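Local coordinates for plasmodesmata-located protein 8 (Arabidopsis thaliana, PDB 6GRF) that probably modulates cell-to-cell trafficking as a membrane protein of plasmodesmata, with an extracellular pair of lectin-like DUF26 domains, at residues S99-G104 with Q206-Y211; D144-L149 with G188-L193; A168-D173 with A181-S186. All coordinates share one frame; numbering follows the deposited sequence.

Interaction 1 of 3, residues S99-G104 with Q206-Y211; sequences SLQLEG and QCYARY
Tyr208 and Arg210 on strand 207-213 meet Gln101 and Glu103, which belong to the other DUF26 domain of the chain. The contact is thin. It buries 130 Å² in all, and the CA atoms of Gln101 and Tyr208 are 10.5 Å apart, so side chains alone bridge the gap.

Along the second segment, Cys207 turns its side chain away from the interface and joins Cys182 of the helix behind the sheet by a disulfide. Tyr208 follows and points across. The amide end of Gln101 comes obliquely to the CE1 side of its ring. Tyr208 also stacks on Tyr203 of the adjacent strand, which helps fix the ring's position. Ala209 drops back to the helix side and lies against Ala168.

Arg210 again faces the first domain. Its chain bends at chi3 (-82°) and brings NH2 to 4.1 Å from OE2 of Glu103. Glu103 has CG anti to the backbone N (chi1 179°), and a bend at chi2 brings the carboxylate nearer to the arginine. The two side chains cross at about a right angle, with carboxylate and guanidinium planes 73° apart. The opposite charges probably attract, but the separation exceeds that of a salt bridge. Both residues are partly exposed, whereas Gln101 and Tyr208 are buried.

Each partner strand sits in a five-stranded antiparallel sheet of its own. Side chains from the two sheets, and Glu103 just after the end of strand 98-102, meet here near the centre of the molecule, forming part of the interdomain interface of a tandem DUF26 ectodomain.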
loop_
_atom_site.group_PDB
_atom_site.type_symbol
_atom_site.label_atom_id
_atom_site.label_comp_id
_atom_site.label_asym_id
_atom_site.label_seq_id
_atom_site.Cartn_x
_atom_site.Cartn_y
_atom_site.Cartn_z
ATOM N N SER A 99 -3.928 6.518 -6.414
ATOM C CA SER A 99 -3.685 5.644 -5.284
ATOM C C SER A 99 -3.481 6.497 -4.027
ATOM O O SER A 99 -3.074 7.661 -4.103
ATOM C CB SER A 99 -2.529 4.729 -5.552
ATOM O OG SER A 99 -1.340 5.477 -5.701
ATOM N N LEU A 100 -3.811 5.900 -2.882
ATOM C CA LEU A 100 -3.775 6.572 -1.606
ATOM C C LEU A 100 -3.453 5.559 -0.512
ATOM O O LEU A 100 -4.157 4.566 -0.358
ATOM C CB LEU A 100 -5.133 7.212 -1.329
ATOM C CG LEU A 100 -5.267 7.793 0.074
ATOM C CD1 LEU A 100 -4.373 9.015 0.230
ATOM C CD2 LEU A 100 -6.714 8.137 0.378
ATOM N N GLN A 101 -2.423 5.875 0.276
ATOM C CA GLN A 101 -2.006 5.066 1.388
ATOM C C GLN A 101 -2.167 5.896 2.665
ATOM O O GLN A 101 -1.514 6.935 2.837
ATOM C CB GLN A 101 -0.573 4.592 1.147
ATOM C CG GLN A 101 -0.004 3.739 2.273
ATOM C CD GLN A 101 -0.491 2.314 2.261
ATOM O OE1 GLN A 101 -1.124 1.860 3.209
ATOM N NE2 GLN A 101 -0.169 1.582 1.208
ATOM N N LEU A 102 -3.113 5.465 3.506
ATOM C CA LEU A 102 -3.244 5.919 4.879
ATOM C C LEU A 102 -2.567 4.875 5.768
ATOM O O LEU A 102 -2.271 3.772 5.301
ATOM C CB LEU A 102 -4.728 6.068 5.229
ATOM C CG LEU A 102 -5.561 6.967 4.307
ATOM C CD1 LEU A 102 -6.952 7.178 4.876
ATOM C CD2 LEU A 102 -4.895 8.316 4.079
ATOM N N GLU A 103 -2.341 5.208 7.039
ATOM C CA GLU A 103 -1.709 4.261 7.952
ATOM C C GLU A 103 -2.460 2.919 7.933
ATOM O O GLU A 103 -1.845 1.861 7.922
ATOM C CB GLU A 103 -1.636 4.839 9.367
ATOM C CG GLU A 103 -1.012 3.897 10.385
ATOM C CD GLU A 103 0.323 3.292 9.973
ATOM O OE1 GLU A 103 1.204 4.053 9.486
ATOM O OE2 GLU A 103 0.477 2.054 10.120
ATOM N N GLY A 104 -3.790 2.971 7.906
ATOM C CA GLY A 104 -4.630 1.800 8.062
ATOM C C GLY A 104 -5.033 1.124 6.757
ATOM O O GLY A 104 -5.500 0.001 6.783
ATOM N N GLN A 206 2.651 -3.072 -4.933
ATOM C CA GLN A 206 1.820 -4.205 -4.465
ATOM C C GLN A 206 2.212 -4.709 -3.055
ATOM O O GLN A 206 1.662 -5.718 -2.581
ATOM C CB GLN A 206 1.915 -5.333 -5.489
ATOM C CG GLN A 206 1.328 -4.986 -6.855
ATOM C CD GLN A 206 -0.135 -5.347 -6.950
ATOM O OE1 GLN A 206 -0.917 -5.069 -6.047
ATOM N NE2 GLN A 206 -0.508 -6.001 -8.041
ATOM N N CYS A 207 3.124 -4.011 -2.370
ATOM C CA CYS A 207 3.544 -4.400 -1.016
ATOM C C CYS A 207 4.255 -3.228 -0.344
ATOM O O CYS A 207 4.573 -2.230 -1.000
ATOM C CB CYS A 207 4.461 -5.618 -1.039
ATOM S SG CYS A 207 6.040 -5.363 -1.893
ATOM N N TYR A 208 4.470 -3.354 0.970
ATOM C CA TYR A 208 5.349 -2.438 1.679
ATOM C C TYR A 208 5.978 -3.122 2.901
ATOM O O TYR A 208 5.559 -4.181 3.344
ATOM C CB TYR A 208 4.615 -1.161 2.084
ATOM C CG TYR A 208 3.589 -1.292 3.178
ATOM C CD1 TYR A 208 2.252 -1.522 2.892
ATOM C CD2 TYR A 208 3.934 -1.114 4.507
ATOM C CE1 TYR A 208 1.295 -1.586 3.896
ATOM C CE2 TYR A 208 2.997 -1.192 5.525
ATOM C CZ TYR A 208 1.668 -1.423 5.220
ATOM O OH TYR A 208 0.738 -1.491 6.222
ATOM N N ALA A 209 6.999 -2.460 3.432
ATOM C CA ALA A 209 7.769 -2.932 4.554
ATOM C C ALA A 209 8.359 -1.723 5.281
ATOM O O ALA A 209 8.770 -0.755 4.637
ATOM C CB ALA A 209 8.839 -3.870 4.071
ATOM N N ARG A 210 8.348 -1.800 6.618
ATOM C CA ARG A 210 8.799 -0.754 7.530
ATOM C C ARG A 210 9.639 -1.422 8.618
ATOM O O ARG A 210 9.359 -2.526 9.004
ATOM C CB ARG A 210 7.664 -0.059 8.301
ATOM C CG ARG A 210 6.535 0.518 7.465
ATOM C CD ARG A 210 5.730 1.601 8.175
ATOM N NE ARG A 210 4.716 1.061 9.069
ATOM C CZ ARG A 210 4.930 0.749 10.344
ATOM N NH1 ARG A 210 6.114 0.995 10.883
ATOM N NH2 ARG A 210 3.967 0.190 11.065
ATOM N N TYR A 211 10.632 -0.708 9.133
ATOM C CA TYR A 211 11.281 -1.107 10.392
ATOM C C TYR A 211 11.547 0.160 11.208
ATOM O O TYR A 211 11.634 1.253 10.656
ATOM C CB TYR A 211 12.565 -1.908 10.147
ATOM C CG TYR A 211 13.715 -1.043 9.707
ATOM C CD1 TYR A 211 14.487 -0.357 10.631
ATOM C CD2 TYR A 211 13.972 -0.832 8.364
ATOM C CE1 TYR A 211 15.501 0.494 10.230
ATOM C CE2 TYR A 211 14.999 -0.006 7.947
ATOM C CZ TYR A 211 15.765 0.659 8.884
ATOM O OH TYR A 211 16.770 1.482 8.476
#

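Interaction 2 of 3, residues D144-L149 with G188-L193; sequences DVLSDL and GKLKNL
Leu146 touches two consecutive residues of helix 176-193, Leu190 and Lys191, with one methyl each. The setting is the second DUF26 (Gnk2-homologous) domain, in which two helices pack against one five-stranded antiparallel sheet. Helices 136-149 and 176-193 touch each other here as well as the sheet.

The tight part is apolar. CD2 of Leu146 comes to 3.9 Å from CD1 of Leu190, and the two side chains cross obliquely. In Leu146 the CG lies beside the backbone N and anti to the carbonyl carbon (chi1 -71°), which sends both methyls toward the other helix. The side chain of Leu190 also reaches strands 199-204 and 207-213, touching Ala200, Val202, Ala209 and Tyr211. Leu190 is therefore held between the sheet and the neighbouring helix. The CA atoms of Leu146 and Leu190 are 8.9 Å apart.

The looser side is formed by Lys191, which is partly exposed while both leucines are buried. Its aliphatic chain meets Leu146 tip to tip, with CE 4.1 Å from CD1 of Leu146. A bend at chi4 (-82°) carries the amine on to Asp143 of helix 136-149, where NZ makes a salt bridge with OD1. One lysine side chain thus gives the first helix both an apolar contact, through its last methylene, and a charged one.

Asn192 folds back on its own helix near the C-terminal end. Its ND2 donates to O of Gly188 at 2.7 Å. Asn192 N binds Gly188 O as well, at 3.0 Å, and the two donors approach from opposite faces of the carbonyl plane.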
loop_
_atom_site.group_PDB
_atom_site.type_symbol
_atom_site.label_atom_id
_atom_site.label_comp_id
_atom_site.label_asym_id
_atom_site.label_seq_id
_atom_site.Cartn_x
_atom_site.Cartn_y
_atom_site.Cartn_z
ATOM N N ASP A 144 18.141 -9.425 10.572
ATOM C CA ASP A 144 17.309 -10.568 10.980
ATOM C C ASP A 144 15.813 -10.239 10.806
ATOM O O ASP A 144 15.036 -11.079 10.376
ATOM C CB ASP A 144 17.571 -11.000 12.422
ATOM C CG ASP A 144 18.998 -11.439 12.697
ATOM O OD1 ASP A 144 19.640 -12.000 11.792
ATOM O OD2 ASP A 144 19.449 -11.228 13.832
ATOM N N VAL A 145 15.414 -9.021 11.165
ATOM C CA VAL A 145 14.018 -8.603 11.085
ATOM C C VAL A 145 13.569 -8.570 9.613
ATOM O O VAL A 145 12.529 -9.129 9.280
ATOM C CB VAL A 145 13.821 -7.251 11.793
ATOM C CG1 VAL A 145 12.579 -6.516 11.329
ATOM C CG2 VAL A 145 13.793 -7.439 13.296
ATOM N N LEU A 146 14.371 -7.938 8.753
ATOM C CA LEU A 146 14.046 -7.762 7.338
ATOM C C LEU A 146 14.033 -9.119 6.636
ATOM O O LEU A 146 13.221 -9.345 5.746
ATOM C CB LEU A 146 15.053 -6.809 6.687
ATOM C CG LEU A 146 14.937 -5.342 7.097
ATOM C CD1 LEU A 146 15.909 -4.494 6.305
ATOM C CD2 LEU A 146 13.520 -4.819 6.920
ATOM N N SER A 147 14.911 -10.028 7.067
ATOM C CA SER A 147 14.951 -11.360 6.502
ATOM C C SER A 147 13.656 -12.127 6.825
ATOM O O SER A 147 13.143 -12.894 6.000
ATOM C CB SER A 147 16.157 -12.110 6.969
ATOM O OG SER A 147 16.022 -13.475 6.621
ATOM N N ASP A 148 13.137 -11.934 8.037
ATOM C CA ASP A 148 11.917 -12.586 8.471
ATOM C C ASP A 148 10.703 -12.008 7.712
ATOM O O ASP A 148 9.833 -12.765 7.312
ATOM C CB ASP A 148 11.755 -12.456 9.982
ATOM C CG ASP A 148 10.563 -13.211 10.535
ATOM O OD1 ASP A 148 10.202 -14.260 9.965
ATOM O OD2 ASP A 148 9.983 -12.722 11.505
ATOM N N LEU A 149 10.662 -10.681 7.534
ATOM C CA LEU A 149 9.585 -9.974 6.804
ATOM C C LEU A 149 9.463 -10.532 5.376
ATOM O O LEU A 149 8.346 -10.783 4.896
ATOM C CB LEU A 149 9.861 -8.463 6.765
ATOM C CG LEU A 149 9.779 -7.698 8.089
ATOM C CD1 LEU A 149 9.880 -6.197 7.851
ATOM C CD2 LEU A 149 8.519 -8.005 8.877
ATOM N N GLY A 188 15.417 -4.961 -0.105
ATOM C CA GLY A 188 16.548 -4.476 -0.877
ATOM C C GLY A 188 16.582 -2.958 -0.883
ATOM O O GLY A 188 17.625 -2.347 -0.706
ATOM N N LYS A 189 15.406 -2.352 -1.071
ATOM C CA LYS A 189 15.278 -0.916 -1.178
ATOM C C LYS A 189 15.527 -0.252 0.178
ATOM O O LYS A 189 16.130 0.806 0.229
ATOM C CB LYS A 189 13.886 -0.531 -1.679
ATOM C CG LYS A 189 13.620 -0.835 -3.141
ATOM C CD LYS A 189 14.451 -0.010 -4.077
ATOM C CE LYS A 189 13.881 0.016 -5.477
ATOM N NZ LYS A 189 14.820 0.698 -6.399
ATOM N N LEU A 190 15.001 -0.855 1.250
ATOM C CA LEU A 190 15.190 -0.339 2.595
ATOM C C LEU A 190 16.698 -0.277 2.857
ATOM O O LEU A 190 17.203 0.741 3.299
ATOM C CB LEU A 190 14.453 -1.203 3.632
ATOM C CG LEU A 190 12.960 -0.909 3.805
ATOM C CD1 LEU A 190 12.247 -2.023 4.554
ATOM C CD2 LEU A 190 12.728 0.418 4.502
ATOM N N LYS A 191 17.409 -1.341 2.480
ATOM C CA LYS A 191 18.840 -1.437 2.729
ATOM C C LYS A 191 19.587 -0.402 1.881
ATOM O O LYS A 191 20.507 0.225 2.361
ATOM C CB LYS A 191 19.357 -2.848 2.441
ATOM C CG LYS A 191 18.945 -3.918 3.442
ATOM C CD LYS A 191 19.118 -5.313 2.884
ATOM C CE LYS A 191 18.430 -6.388 3.697
ATOM N NZ LYS A 191 19.246 -6.807 4.863
ATOM N N ASN A 192 19.179 -0.217 0.622
ATOM C CA ASN A 192 20.038 0.480 -0.339
ATOM C C ASN A 192 19.736 1.989 -0.330
ATOM O O ASN A 192 20.641 2.785 -0.571
ATOM C CB ASN A 192 20.030 -0.246 -1.692
ATOM C CG ASN A 192 20.848 -1.534 -1.640
ATOM O OD1 ASN A 192 22.086 -1.503 -1.619
ATOM N ND2 ASN A 192 20.181 -2.681 -1.559
ATOM N N LEU A 193 18.511 2.387 0.039
ATOM C CA LEU A 193 18.133 3.819 0.101
ATOM C C LEU A 193 18.299 4.400 1.516
ATOM O O LEU A 193 18.534 5.598 1.660
ATOM C CB LEU A 193 16.683 3.977 -0.368
ATOM C CG LEU A 193 16.385 3.511 -1.796
ATOM C CD1 LEU A 193 14.888 3.579 -2.077
ATOM C CD2 LEU A 193 17.153 4.329 -2.821
#

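Interaction 3 of 3, residues A168-D173 with A181-S186; sequences AQCVGD and ACLAES
Leu183 places its CG beside the backbone N and anti to the carbonyl carbon (chi1 -72°), and this turns its two methyls toward strand 164-170. Cys170 has a similar first torsion (chi1 -78°), which swings SG over to the same leucine. The sulfur rests against the branch of Leu183, 3.6 Å from CD1 and 3.7 Å from CG. The other methyl, CD2, packs on CB of Ala168 at 3.8 Å. It also passes Gln169 O, at 4.2 Å. A single leucine thus covers the strand from Ala168 to Cys170, with one methyl for each of these two side chains.

The strand and the helix run roughly antiparallel, their short axes 142° apart and 9.2 Å away at closest approach. Only seven residues separate the segments, and Cys179 lies among them in the first turn of helix 176-193. Together Cys170, Cys179 and Cys182 make up the C-X8-C-X2-C signature of DUF26 domains. Cys170 is bonded to Cys179, so the sulfur that touches Leu183 is also fixed covalently to the start of the helix. Cys182, next to Leu183, is in a disulfide too.

All four touching residues are buried, and the contact itself is apolar. Cys207 and Thr152 also touch Leu183. On the other face of the strand, the Gln169 side chain is directed away from the helix and lies against Gln67 and Asp70 of the first domain.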
loop_
_atom_site.group_PDB
_atom_site.type_symbol
_atom_site.label_atom_id
_atom_site.label_comp_id
_atom_site.label_asym_id
_atom_site.label_seq_id
_atom_site.Cartn_x
_atom_site.Cartn_y
_atom_site.Cartn_z
ATOM N N ALA A 168 5.597 -5.826 7.491
ATOM C CA ALA A 168 5.436 -5.916 6.042
ATOM C C ALA A 168 4.037 -6.443 5.707
ATOM O O ALA A 168 3.451 -7.210 6.463
ATOM C CB ALA A 168 6.495 -6.796 5.431
ATOM N N GLN A 169 3.539 -6.002 4.551
ATOM C CA GLN A 169 2.192 -6.307 4.072
ATOM C C GLN A 169 2.286 -6.450 2.551
ATOM O O GLN A 169 2.900 -5.607 1.899
ATOM C CB GLN A 169 1.240 -5.195 4.526
ATOM C CG GLN A 169 -0.142 -5.181 3.872
ATOM C CD GLN A 169 -1.220 -5.786 4.739
ATOM O OE1 GLN A 169 -1.749 -6.857 4.435
ATOM N NE2 GLN A 169 -1.546 -5.122 5.835
ATOM N N CYS A 170 1.751 -7.562 2.030
ATOM C CA CYS A 170 1.479 -7.736 0.594
ATOM C C CYS A 170 0.011 -7.429 0.299
ATOM O O CYS A 170 -0.880 -7.885 1.031
ATOM C CB CYS A 170 1.762 -9.158 0.141
ATOM S SG CYS A 170 3.529 -9.461 -0.084
ATOM N N VAL A 171 -0.233 -6.713 -0.801
ATOM C CA VAL A 171 -1.598 -6.452 -1.246
ATOM C C VAL A 171 -2.193 -7.777 -1.740
ATOM O O VAL A 171 -1.532 -8.542 -2.407
ATOM C CB VAL A 171 -1.645 -5.341 -2.309
ATOM C CG1 VAL A 171 -3.053 -5.138 -2.839
ATOM C CG2 VAL A 171 -1.101 -4.035 -1.756
ATOM N N GLY A 172 -3.466 -8.005 -1.417
ATOM C CA GLY A 172 -4.142 -9.308 -1.515
ATOM C C GLY A 172 -4.382 -9.799 -2.941
ATOM O O GLY A 172 -4.914 -10.874 -3.086
ATOM N N ASP A 173 -3.980 -9.035 -3.970
ATOM C CA ASP A 173 -4.102 -9.450 -5.376
ATOM C C ASP A 173 -2.885 -10.272 -5.837
ATOM O O ASP A 173 -2.912 -10.827 -6.920
ATOM C CB ASP A 173 -4.359 -8.256 -6.309
ATOM C CG ASP A 173 -3.200 -7.284 -6.510
ATOM O OD1 ASP A 173 -2.492 -7.010 -5.531
ATOM O OD2 ASP A 173 -3.046 -6.772 -7.643
ATOM N N ALA A 181 8.630 -12.062 -3.866
ATOM C CA ALA A 181 9.473 -11.256 -4.766
ATOM C C ALA A 181 9.270 -9.758 -4.497
ATOM O O ALA A 181 10.230 -8.991 -4.517
ATOM C CB ALA A 181 9.164 -11.609 -6.206
ATOM N N CYS A 182 8.021 -9.345 -4.244
ATOM C CA CYS A 182 7.716 -7.959 -3.985
ATOM C C CYS A 182 8.414 -7.514 -2.689
ATOM O O CYS A 182 9.051 -6.465 -2.649
ATOM C CB CYS A 182 6.208 -7.743 -3.915
ATOM S SG CYS A 182 5.702 -6.000 -3.897
ATOM N N LEU A 183 8.285 -8.320 -1.631
ATOM C CA LEU A 183 8.875 -7.974 -0.324
ATOM C C LEU A 183 10.402 -8.041 -0.406
ATOM O O LEU A 183 11.070 -7.211 0.187
ATOM C CB LEU A 183 8.325 -8.898 0.766
ATOM C CG LEU A 183 6.875 -8.618 1.145
ATOM C CD1 LEU A 183 6.367 -9.620 2.158
ATOM C CD2 LEU A 183 6.725 -7.206 1.665
ATOM N N ALA A 184 10.934 -8.994 -1.177
ATOM C CA ALA A 184 12.383 -9.084 -1.414
ATOM C C ALA A 184 12.891 -7.755 -1.986
ATOM O O ALA A 184 13.889 -7.236 -1.532
ATOM C CB ALA A 184 12.723 -10.240 -2.331
ATOM N N GLU A 185 12.165 -7.193 -2.955
ATOM C CA GLU A 185 12.534 -5.913 -3.529
ATOM C C GLU A 185 12.400 -4.788 -2.488
ATOM O O GLU A 185 13.203 -3.880 -2.484
ATOM C CB GLU A 185 11.691 -5.633 -4.779
ATOM C CG GLU A 185 12.023 -4.315 -5.469
ATOM C CD GLU A 185 13.362 -4.282 -6.183
ATOM O OE1 GLU A 185 14.025 -5.340 -6.239
ATOM O OE2 GLU A 185 13.734 -3.198 -6.693
ATOM N N SER A 186 11.354 -4.814 -1.656
ATOM C CA SER A 186 11.150 -3.802 -0.599
ATOM C C SER A 186 12.370 -3.709 0.321
ATOM O O SER A 186 12.841 -2.633 0.641
ATOM C CB SER A 186 9.962 -4.123 0.246
ATOM O OG SER A 186 8.830 -3.442 -0.231
#

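In the fold
From the N terminus, interaction 1 opens on strand 98-102, before the last strand of the first DUF26 domain. That contact closes only at 206-211, near the end of the second domain, and is the one joining the two domains. Interaction 2 opens later, on helix 136-149, and closes on helix 176-193. Interaction 3 closes the shortest loop, between strand 164-170 and the same helix. The three loops therefore lie one within another and none cross. The probable Gln206-Asp173 hydrogen bond couples interactions 1 and 3. Leu149 packs on Leu183 and Ala168, linking interaction 2 to interaction 3, and on the backbone of Arg210, linking it to interaction 1.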